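Local coordinates for yersinopine synthase (PDB 6C4M), which catalyses the last step of yersinopine biosynthesis, the NADPH-dependent reductive condensation of pyruvate with an amino acid-derived intermediate to give this bacterial metallophore, at residues Q36-S42 with Q84-V89; L146-L151 with I465-W470; A272-P276 with L438-R444. One frame throughout, in Å; residues are numbered along the deposited sequence.

How the interactions relate
Interactions 1 and 3 lie on opposite sides of the chain's centre, with centres 41 Å apart. Interaction 1 is largely buried; interaction 3 runs from buried phenylalanines out to an exposed tyrosine-arginine stack. Interaction 2 is partly buried, its polar side chains lying toward the more exposed side. No two of the three touch. Interaction 1 belongs to the Rossmann-type NADP-binding part and joins helix 32-44 to strand 87-90 through two glutamine amides and an aspartate carboxylate, beside a patch of valine contacts. Interaction 2 crosses two helices, bringing the C-terminal helix 459-471 onto helix 144-154 with aliphatic packing and weak amide bonds. Interaction 3 uses the preceding helix, 425-445.

Interaction 1. Residues Q36-S42 with Q84-V89; sequences QLAVDIS and QKESSV
Gln36 NE2 is gripped three ways: it donates a hydrogen bond of 3.0 Å to Gln84 OE1 and also makes two weak bonds, to Asp40 OD1 and OD2, one helical turn on. The N-H points nearly straight at Gln84 OE1, at 163°, and the acceptor lies in the amide plane of Gln36. Seen from Gln84, however, the donor stands above the carbonyl plane. The Gln36 side chain sets out away from 84-89, and its bend at chi2 (70°) brings the amide nearer. The other end of the Gln84 amide is held too: its NE2 donates to Lys85 O at 3.0 Å, in the carbonyl plane and on a lone pair, which is consistent with this flip of the amide. Beside this polar group the contact is aliphatic. Val39 divides its branches, CG1 resting 3.8 Å from Ser87 CB and CG2 3.7 Å from Val89 CG1. Val89 also puts CG1 against Ala38 CB, while its CG2 reaches Ser42 CB at 3.5 Å. The 36-42 segment of helix 32-44 runs at 86° to residues 87-89 of the strand, in the Rossmann-type part that binds NADP; Gln36 is about 4 Å from the NADP-binding Thr172, side chain to side chain. Asp40 is held by Tyr169, His237 and a salt bridge to Arg236. Its charge would be expected to favour the Gln36 amide orientation with NE2 toward the carboxylate, while OE1 takes the hydrogen bond from Thr206, leaving Gln84 OE1 as an acceptor for NE2.

Interaction 2. Residues L146-L151 with I465-W470; sequences LMVQNL and IIEQQW
Gln469 and Asn150 reach toward each other where two helical segments, 146-151 and 465-470, cross at 79° with axes 8.1 Å apart at their closest; they belong to helix 144-154 and to helix 459-471, at the C-terminal end of the chain. The Gln469 chain bends at chi2 (63°), which lays its amide against helix 144-154: CG sits 3.3 Å from Leu146 O, and OE1 comes close to Asn150 CA. Asn150 holds its amide between two glutamines. Its ND2 gives a weak hydrogen bond of 3.3 Å to Gln469 OE1 and another weak one to Gln468 OE1, whose amide plane is turned 70° from that of Asn150. The flank of the same asparagine packs on Ile465, with CG2 of the isoleucine meeting both Asn150 CB and OD1. The rest of the packing is apolar, mostly through aliphatic carbons. Leu146 crosses Ile466 at about a right angle, CD1 against CG2. Leu146 CD1 also touches Trp470 CB at 4.1 Å, beyond which the indole leads away. Met147 CB meets Ile466 CG1 at 3.6 Å, before the chain, bent at chi2 and chi3, leads away. Helix 401-419 backs Ile466, helix 117-121 covers Met147 and Ile465, and the Trp470 indole N-H is bonded to Leu314 O. Leu151 CD2 lies 4.2 Å from Ile465 CD1.

Interaction 3. Residues A272-P276 with L438-R444; sequences ALFYP and LKAFIDR
With chi1 at -71° and a further bend at chi3, the Arg444 side chain folds its guanidinium flat over Tyr275, whose own chi1 of -72° sets CG anti to the carbonyl carbon, with the end of the side chain approaching helix 425-445. The two planes are only 15° apart and their centres 4.1 Å, a stacked cation-pi pair set off-centre toward the phenol hydroxyl. On the other face of the guanidinium lies Phe441 CA. The edge of the group is used as well: Arg444 NH2 makes a weak, long hydrogen bond to Phe274 O at 3.4 Å, and a water donates to that carbonyl at 2.8 Å while accepting from Arg444 NE. Direct and water-mediated contacts thus both serve one carbonyl at the end of helix 267-274. Phe274 points its side chain toward helix 425-445, with CD1 3.4 Å from Phe441 CB and CZ 3.6 Å from Leu438 CA. The Phe274 and Phe441 rings meet obliquely, and Leu273 CD2 lies over one face of the Phe274 ring, near its rim. The end of helix 267-274 is therefore packed against helix 425-445, where Phe434 and Ala437 extend the bed for Phe274, while Trp397, on strand 397-398, meets the Phe441 ring edge-to-face.

Interaction 1. Residues Q36-S42 with Q84-V89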
loop_
_atom_site.group_PDB
_atom_site.type_symbol
_atom_site.label_atom_id
_atom_site.label_comp_id
_atom_site.label_asym_id
_atom_site.label_seq_id
_atom_site.Cartn_x
_atom_site.Cartn_y
_atom_site.Cartn_z
ATOM N N GLN A 36 26.090 -21.745 8.673
ATOM C CA GLN A 36 26.800 -20.507 8.348
ATOM C C GLN A 36 27.788 -20.149 9.449
ATOM O O GLN A 36 28.928 -19.747 9.179
ATOM C CB GLN A 36 25.831 -19.354 8.170
ATOM C CG GLN A 36 26.526 -17.983 7.892
ATOM C CD GLN A 36 27.183 -17.909 6.520
ATOM O OE1 GLN A 36 26.539 -18.152 5.486
ATOM N NE2 GLN A 36 28.469 -17.576 6.504
ATOM N N LEU A 37 27.316 -20.198 10.697
ATOM C CA LEU A 37 28.153 -19.887 11.845
ATOM C C LEU A 37 29.376 -20.785 11.884
ATOM O O LEU A 37 30.496 -20.311 12.087
ATOM C CB LEU A 37 27.344 -20.043 13.129
ATOM C CG LEU A 37 28.044 -19.861 14.472
ATOM C CD1 LEU A 37 28.568 -18.449 14.638
ATOM C CD2 LEU A 37 27.046 -20.214 15.572
ATOM N N ALA A 38 29.176 -22.095 11.713
ATOM C CA ALA A 38 30.308 -23.015 11.796
ATOM C C ALA A 38 31.361 -22.697 10.748
ATOM O O ALA A 38 32.565 -22.760 11.030
ATOM C CB ALA A 38 29.833 -24.454 11.639
ATOM N N VAL A 39 30.928 -22.367 9.526
ATOM C CA VAL A 39 31.880 -21.988 8.483
ATOM C C VAL A 39 32.620 -20.725 8.884
ATOM O O VAL A 39 33.846 -20.632 8.743
ATOM C CB VAL A 39 31.142 -21.818 7.142
ATOM C CG1 VAL A 39 32.007 -21.078 6.123
ATOM C CG2 VAL A 39 30.731 -23.172 6.609
ATOM N N ASP A 40 31.888 -19.742 9.419
ATOM C CA ASP A 40 32.496 -18.478 9.818
ATOM C C ASP A 40 33.540 -18.671 10.919
ATOM O O ASP A 40 34.587 -18.008 10.913
ATOM C CB ASP A 40 31.403 -17.508 10.256
ATOM C CG ASP A 40 30.655 -16.894 9.062
ATOM O OD1 ASP A 40 31.165 -17.018 7.929
ATOM O OD2 ASP A 40 29.575 -16.304 9.254
ATOM N N ILE A 41 33.287 -19.581 11.867
ATOM C CA ILE A 41 34.269 -19.825 12.920
ATOM C C ILE A 41 35.504 -20.508 12.341
ATOM O O ILE A 41 36.642 -20.116 12.622
ATOM C CB ILE A 41 33.648 -20.662 14.053
ATOM C CG1 ILE A 41 32.493 -19.892 14.693
ATOM C CG2 ILE A 41 34.720 -21.001 15.107
ATOM C CD1 ILE A 41 31.708 -20.686 15.689
ATOM N N SER A 42 35.289 -21.557 11.544
ATOM C CA SER A 42 36.380 -22.295 10.920
ATOM C C SER A 42 37.200 -21.414 9.978
ATOM O O SER A 42 38.405 -21.637 9.801
ATOM C CB SER A 42 35.798 -23.492 10.164
ATOM O OG SER A 42 36.811 -24.361 9.685
ATOM N N GLN A 84 30.646 -14.866 0.542
ATOM C CA GLN A 84 30.395 -16.262 0.899
ATOM C C GLN A 84 30.283 -17.085 -0.379
ATOM O O GLN A 84 29.326 -16.923 -1.143
ATOM C CB GLN A 84 29.118 -16.401 1.735
ATOM C CG GLN A 84 28.914 -17.791 2.297
ATOM C CD GLN A 84 30.073 -18.231 3.173
ATOM O OE1 GLN A 84 30.341 -17.632 4.216
ATOM N NE2 GLN A 84 30.795 -19.253 2.728
ATOM N N LYS A 85 31.241 -17.973 -0.600
ATOM C CA LYS A 85 31.243 -18.890 -1.727
ATOM C C LYS A 85 31.000 -20.302 -1.203
ATOM O O LYS A 85 30.666 -20.500 -0.029
ATOM C CB LYS A 85 32.565 -18.794 -2.499
ATOM C CG LYS A 85 32.925 -17.398 -3.001
ATOM C CD LYS A 85 31.867 -16.830 -3.926
ATOM C CE LYS A 85 32.395 -15.614 -4.696
ATOM N NZ LYS A 85 32.937 -14.545 -3.800
ATOM N N GLU A 86 31.168 -21.293 -2.073
ATOM C CA GLU A 86 30.980 -22.679 -1.667
ATOM C C GLU A 86 32.025 -23.050 -0.631
ATOM O O GLU A 86 33.229 -22.917 -0.872
ATOM C CB GLU A 86 31.056 -23.612 -2.872
ATOM C CG GLU A 86 29.941 -23.359 -3.885
ATOM C CD GLU A 86 29.967 -24.326 -5.053
ATOM O OE1 GLU A 86 29.113 -24.181 -5.959
ATOM O OE2 GLU A 86 30.832 -25.230 -5.067
ATOM N N SER A 87 31.555 -23.495 0.531
ATOM C CA SER A 87 32.424 -23.824 1.646
ATOM C C SER A 87 31.947 -25.107 2.301
ATOM O O SER A 87 30.783 -25.509 2.182
ATOM C CB SER A 87 32.452 -22.721 2.704
ATOM O OG SER A 87 32.728 -21.461 2.142
ATOM N N SER A 88 32.874 -25.727 3.016
ATOM C CA SER A 88 32.624 -26.927 3.790
ATOM C C SER A 88 33.334 -26.785 5.123
ATOM O O SER A 88 34.388 -26.150 5.204
ATOM C CB SER A 88 33.143 -28.171 3.078
ATOM O OG SER A 88 34.548 -28.115 2.972
ATOM N N VAL A 89 32.771 -27.395 6.165
ATOM C CA VAL A 89 33.350 -27.300 7.501
ATOM C C VAL A 89 33.170 -28.624 8.223
ATOM O O VAL A 89 32.106 -29.249 8.159
ATOM C CB VAL A 89 32.730 -26.141 8.306
ATOM C CG1 VAL A 89 31.229 -26.343 8.478
ATOM C CG2 VAL A 89 33.419 -26.016 9.650
#

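Interaction 2. Residues L146-L151 with I465-W470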
loop_
_atom_site.group_PDB
_atom_site.type_symbol
_atom_site.label_atom_id
_atom_site.label_comp_id
_atom_site.label_asym_id
_atom_site.label_seq_id
_atom_site.Cartn_x
_atom_site.Cartn_y
_atom_site.Cartn_z
ATOM N N LEU A 146 20.104 -11.285 31.071
ATOM C CA LEU A 146 19.889 -11.316 32.504
ATOM C C LEU A 146 19.523 -12.722 32.966
ATOM O O LEU A 146 19.993 -13.181 34.007
ATOM C CB LEU A 146 18.774 -10.345 32.881
ATOM C CG LEU A 146 19.122 -8.880 32.890
ATOM C CD1 LEU A 146 17.857 -8.012 32.898
ATOM C CD2 LEU A 146 20.005 -8.554 34.077
ATOM N N MET A 147 18.652 -13.403 32.214
ATOM C CA MET A 147 18.238 -14.752 32.576
ATOM C C MET A 147 19.430 -15.702 32.578
ATOM O O MET A 147 19.643 -16.460 33.533
ATOM C CB MET A 147 17.178 -15.234 31.594
ATOM C CG MET A 147 16.256 -16.321 32.124
ATOM S SD MET A 147 15.764 -17.435 30.784
ATOM C CE MET A 147 17.399 -18.277 30.824
ATOM N N VAL A 148 20.201 -15.692 31.495
ATOM C CA VAL A 148 21.381 -16.552 31.409
ATOM C C VAL A 148 22.384 -16.229 32.514
ATOM O O VAL A 148 22.994 -17.141 33.092
ATOM C CB VAL A 148 22.003 -16.431 30.012
ATOM C CG1 VAL A 148 23.356 -17.134 29.923
ATOM C CG2 VAL A 148 21.000 -16.983 29.024
ATOM N N GLN A 149 22.605 -14.943 32.811
ATOM C CA GLN A 149 23.511 -14.600 33.909
ATOM C C GLN A 149 23.083 -15.285 35.190
ATOM O O GLN A 149 23.908 -15.807 35.963
ATOM C CB GLN A 149 23.527 -13.099 34.179
ATOM C CG GLN A 149 24.329 -12.241 33.265
ATOM C CD GLN A 149 24.288 -10.815 33.760
ATOM O OE1 GLN A 149 23.633 -9.985 33.166
ATOM N NE2 GLN A 149 24.926 -10.549 34.897
ATOM N N ASN A 150 21.785 -15.193 35.475
ATOM C CA ASN A 150 21.264 -15.726 36.725
ATOM C C ASN A 150 21.538 -17.218 36.832
ATOM O O ASN A 150 21.993 -17.707 37.872
ATOM C CB ASN A 150 19.761 -15.444 36.812
ATOM C CG ASN A 150 19.182 -15.850 38.128
ATOM O OD1 ASN A 150 18.855 -17.014 38.334
ATOM N ND2 ASN A 150 19.080 -14.902 39.044
ATOM N N LEU A 151 21.261 -17.968 35.761
ATOM C CA LEU A 151 21.505 -19.410 35.799
ATOM C C LEU A 151 22.982 -19.715 35.978
ATOM O O LEU A 151 23.364 -20.608 36.745
ATOM C CB LEU A 151 20.996 -20.067 34.518
ATOM C CG LEU A 151 19.484 -19.996 34.220
ATOM C CD1 LEU A 151 19.186 -20.723 32.908
ATOM C CD2 LEU A 151 18.664 -20.601 35.333
ATOM N N ILE A 465 13.143 -15.229 37.078
ATOM C CA ILE A 465 14.601 -15.258 37.077
ATOM C C ILE A 465 15.145 -13.921 36.595
ATOM O O ILE A 465 16.038 -13.333 37.209
ATOM C CB ILE A 465 15.103 -16.434 36.220
ATOM C CG1 ILE A 465 14.775 -17.755 36.911
ATOM C CG2 ILE A 465 16.573 -16.327 35.966
ATOM C CD1 ILE A 465 14.871 -18.941 35.973
ATOM N N ILE A 466 14.596 -13.409 35.501
ATOM C CA ILE A 466 15.066 -12.133 34.969
ATOM C C ILE A 466 14.887 -11.030 36.015
ATOM O O ILE A 466 15.788 -10.214 36.243
ATOM C CB ILE A 466 14.336 -11.815 33.646
ATOM C CG1 ILE A 466 14.765 -12.791 32.561
ATOM C CG2 ILE A 466 14.624 -10.435 33.144
ATOM C CD1 ILE A 466 13.760 -12.868 31.378
ATOM N N GLU A 467 13.722 -11.001 36.675
ATOM C CA GLU A 467 13.474 -9.980 37.693
ATOM C C GLU A 467 14.496 -10.082 38.823
ATOM O O GLU A 467 15.002 -9.062 39.305
ATOM C CB GLU A 467 12.061 -10.121 38.276
ATOM C CG GLU A 467 11.814 -9.124 39.427
ATOM C CD GLU A 467 10.496 -9.339 40.141
ATOM O OE1 GLU A 467 9.807 -10.339 39.845
ATOM O OE2 GLU A 467 10.162 -8.507 41.016
ATOM N N GLN A 468 14.777 -11.311 39.271
ATOM C CA GLN A 468 15.739 -11.536 40.351
ATOM C C GLN A 468 17.113 -11.021 39.954
ATOM O O GLN A 468 17.765 -10.301 40.716
ATOM C CB GLN A 468 15.792 -13.033 40.704
ATOM C CG GLN A 468 16.598 -13.370 41.959
ATOM C CD GLN A 468 17.069 -14.844 42.004
ATOM O OE1 GLN A 468 16.562 -15.701 41.274
ATOM N NE2 GLN A 468 18.048 -15.124 42.851
ATOM N N GLN A 469 17.561 -11.359 38.748
ATOM C CA GLN A 469 18.883 -10.913 38.323
ATOM C C GLN A 469 18.956 -9.395 38.243
ATOM O O GLN A 469 19.931 -8.793 38.702
ATOM C CB GLN A 469 19.244 -11.540 36.983
ATOM C CG GLN A 469 20.657 -11.203 36.529
ATOM C CD GLN A 469 21.697 -11.743 37.485
ATOM O OE1 GLN A 469 21.490 -12.796 38.118
ATOM N NE2 GLN A 469 22.810 -11.020 37.619
ATOM N N TRP A 470 17.938 -8.760 37.645
ATOM C CA TRP A 470 17.940 -7.313 37.460
ATOM C C TRP A 470 17.946 -6.573 38.796
ATOM O O TRP A 470 18.659 -5.579 38.960
ATOM C CB TRP A 470 16.724 -6.898 36.627
ATOM C CG TRP A 470 16.617 -5.434 36.453
ATOM C CD1 TRP A 470 17.255 -4.680 35.527
ATOM C CD2 TRP A 470 15.827 -4.532 37.231
ATOM N NE1 TRP A 470 16.924 -3.369 35.680
ATOM C CE2 TRP A 470 16.051 -3.246 36.721
ATOM C CE3 TRP A 470 14.948 -4.692 38.311
ATOM C CZ2 TRP A 470 15.413 -2.115 37.228
ATOM C CZ3 TRP A 470 14.331 -3.568 38.832
ATOM C CH2 TRP A 470 14.569 -2.292 38.287
#

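Interaction 3. Residues A272-P276 with L438-R444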
loop_
_atom_site.group_PDB
_atom_site.type_symbol
_atom_site.label_atom_id
_atom_site.label_comp_id
_atom_site.label_asym_id
_atom_site.label_seq_id
_atom_site.Cartn_x
_atom_site.Cartn_y
_atom_site.Cartn_z
ATOM N N ALA A 272 -6.370 -17.437 10.135
ATOM C CA ALA A 272 -5.662 -18.267 9.161
ATOM C C ALA A 272 -4.850 -19.346 9.859
ATOM O O ALA A 272 -4.740 -20.479 9.380
ATOM C CB ALA A 272 -4.742 -17.391 8.305
ATOM N N LEU A 273 -4.280 -18.997 10.994
ATOM C CA LEU A 273 -3.426 -19.923 11.722
ATOM C C LEU A 273 -4.231 -21.101 12.251
ATOM O O LEU A 273 -3.807 -22.259 12.148
ATOM C CB LEU A 273 -2.756 -19.172 12.864
ATOM C CG LEU A 273 -2.201 -19.998 14.014
ATOM C CD1 LEU A 273 -1.005 -20.791 13.493
ATOM C CD2 LEU A 273 -1.809 -19.071 15.135
ATOM N N PHE A 274 -5.397 -20.819 12.819
ATOM C CA PHE A 274 -6.160 -21.832 13.536
ATOM C C PHE A 274 -7.243 -22.509 12.700
ATOM O O PHE A 274 -7.849 -23.477 13.188
ATOM C CB PHE A 274 -6.799 -21.221 14.781
ATOM C CG PHE A 274 -5.838 -20.982 15.908
ATOM C CD1 PHE A 274 -5.144 -22.047 16.509
ATOM C CD2 PHE A 274 -5.637 -19.709 16.390
ATOM C CE1 PHE A 274 -4.250 -21.822 17.569
ATOM C CE2 PHE A 274 -4.759 -19.471 17.432
ATOM C CZ PHE A 274 -4.061 -20.542 18.040
ATOM N N TYR A 275 -7.515 -22.024 11.479
ATOM C CA TYR A 275 -8.441 -22.648 10.528
ATOM C C TYR A 275 -7.629 -23.030 9.296
ATOM O O TYR A 275 -7.673 -22.340 8.265
ATOM C CB TYR A 275 -9.583 -21.701 10.163
ATOM C CG TYR A 275 -10.568 -21.495 11.278
ATOM C CD1 TYR A 275 -10.359 -20.517 12.236
ATOM C CD2 TYR A 275 -11.710 -22.313 11.395
ATOM C CE1 TYR A 275 -11.280 -20.328 13.279
ATOM C CE2 TYR A 275 -12.604 -22.145 12.441
ATOM C CZ TYR A 275 -12.395 -21.145 13.364
ATOM O OH TYR A 275 -13.273 -20.956 14.397
ATOM N N PRO A 276 -6.875 -24.126 9.362
ATOM C CA PRO A 276 -5.863 -24.394 8.331
ATOM C C PRO A 276 -6.417 -24.564 6.948
ATOM O O PRO A 276 -5.628 -24.624 5.998
ATOM C CB PRO A 276 -5.212 -25.694 8.808
ATOM C CG PRO A 276 -6.224 -26.334 9.658
ATOM C CD PRO A 276 -6.944 -25.205 10.348
ATOM N N LEU A 438 -6.473 -19.535 20.841
ATOM C CA LEU A 438 -5.866 -20.824 21.141
ATOM C C LEU A 438 -6.829 -21.697 21.938
ATOM O O LEU A 438 -6.965 -22.894 21.665
ATOM C CB LEU A 438 -4.567 -20.616 21.923
ATOM C CG LEU A 438 -3.857 -21.882 22.400
ATOM C CD1 LEU A 438 -3.512 -22.787 21.216
ATOM C CD2 LEU A 438 -2.602 -21.579 23.256
ATOM N N LYS A 439 -7.497 -21.123 22.938
ATOM C CA LYS A 439 -8.450 -21.918 23.715
ATOM C C LYS A 439 -9.561 -22.448 22.817
ATOM O O LYS A 439 -9.980 -23.603 22.946
ATOM C CB LYS A 439 -9.055 -21.092 24.854
ATOM C CG LYS A 439 -8.096 -20.802 26.032
ATOM C CD LYS A 439 -8.811 -20.037 27.182
ATOM C CE LYS A 439 -7.842 -19.593 28.308
ATOM N NZ LYS A 439 -8.480 -18.611 29.258
ATOM N N ALA A 440 -10.041 -21.618 21.888
ATOM C CA ALA A 440 -11.115 -22.055 21.000
ATOM C C ALA A 440 -10.633 -23.176 20.096
ATOM O O ALA A 440 -11.355 -24.155 19.872
ATOM C CB ALA A 440 -11.653 -20.877 20.167
ATOM N N PHE A 441 -9.390 -23.094 19.630
ATOM C CA PHE A 441 -8.836 -24.166 18.808
ATOM C C PHE A 441 -8.711 -25.474 19.597
ATOM O O PHE A 441 -9.052 -26.551 19.094
ATOM C CB PHE A 441 -7.470 -23.764 18.266
ATOM C CG PHE A 441 -6.734 -24.894 17.611
ATOM C CD1 PHE A 441 -7.102 -25.331 16.343
ATOM C CD2 PHE A 441 -5.707 -25.544 18.273
ATOM C CE1 PHE A 441 -6.429 -26.376 15.728
ATOM C CE2 PHE A 441 -5.032 -26.597 17.675
ATOM C CZ PHE A 441 -5.387 -27.016 16.404
ATOM N N ILE A 442 -8.180 -25.408 20.820
ATOM C CA ILE A 442 -8.011 -26.625 21.611
ATOM C C ILE A 442 -9.360 -27.306 21.824
ATOM O O ILE A 442 -9.451 -28.543 21.865
ATOM C CB ILE A 442 -7.322 -26.300 22.956
ATOM C CG1 ILE A 442 -5.868 -25.895 22.706
ATOM C CG2 ILE A 442 -7.443 -27.503 23.962
ATOM C CD1 ILE A 442 -5.198 -25.276 23.902
ATOM N N ASP A 443 -10.427 -26.520 21.967
ATOM C CA ASP A 443 -11.749 -27.113 22.165
ATOM C C ASP A 443 -12.243 -27.799 20.893
ATOM O O ASP A 443 -12.892 -28.851 20.955
ATOM C CB ASP A 443 -12.750 -26.052 22.623
ATOM C CG ASP A 443 -12.459 -25.529 24.021
ATOM O OD1 ASP A 443 -11.689 -26.176 24.746
ATOM O OD2 ASP A 443 -13.013 -24.471 24.400
ATOM N N ARG A 444 -11.965 -27.213 19.729
ATOM C CA ARG A 444 -12.373 -27.833 18.474
ATOM C C ARG A 444 -11.701 -29.183 18.280
ATOM O O ARG A 444 -12.342 -30.153 17.858
ATOM C CB ARG A 444 -12.034 -26.913 17.309
ATOM C CG ARG A 444 -12.888 -25.683 17.240
ATOM C CD ARG A 444 -12.859 -25.097 15.835
ATOM N NE ARG A 444 -11.590 -24.434 15.485
ATOM C CZ ARG A 444 -11.214 -23.252 15.965
ATOM N NH1 ARG A 444 -11.964 -22.631 16.870
ATOM N NH2 ARG A 444 -10.081 -22.691 15.562
HETATM O O HOH W 1 -9.527 -25.759 13.396
#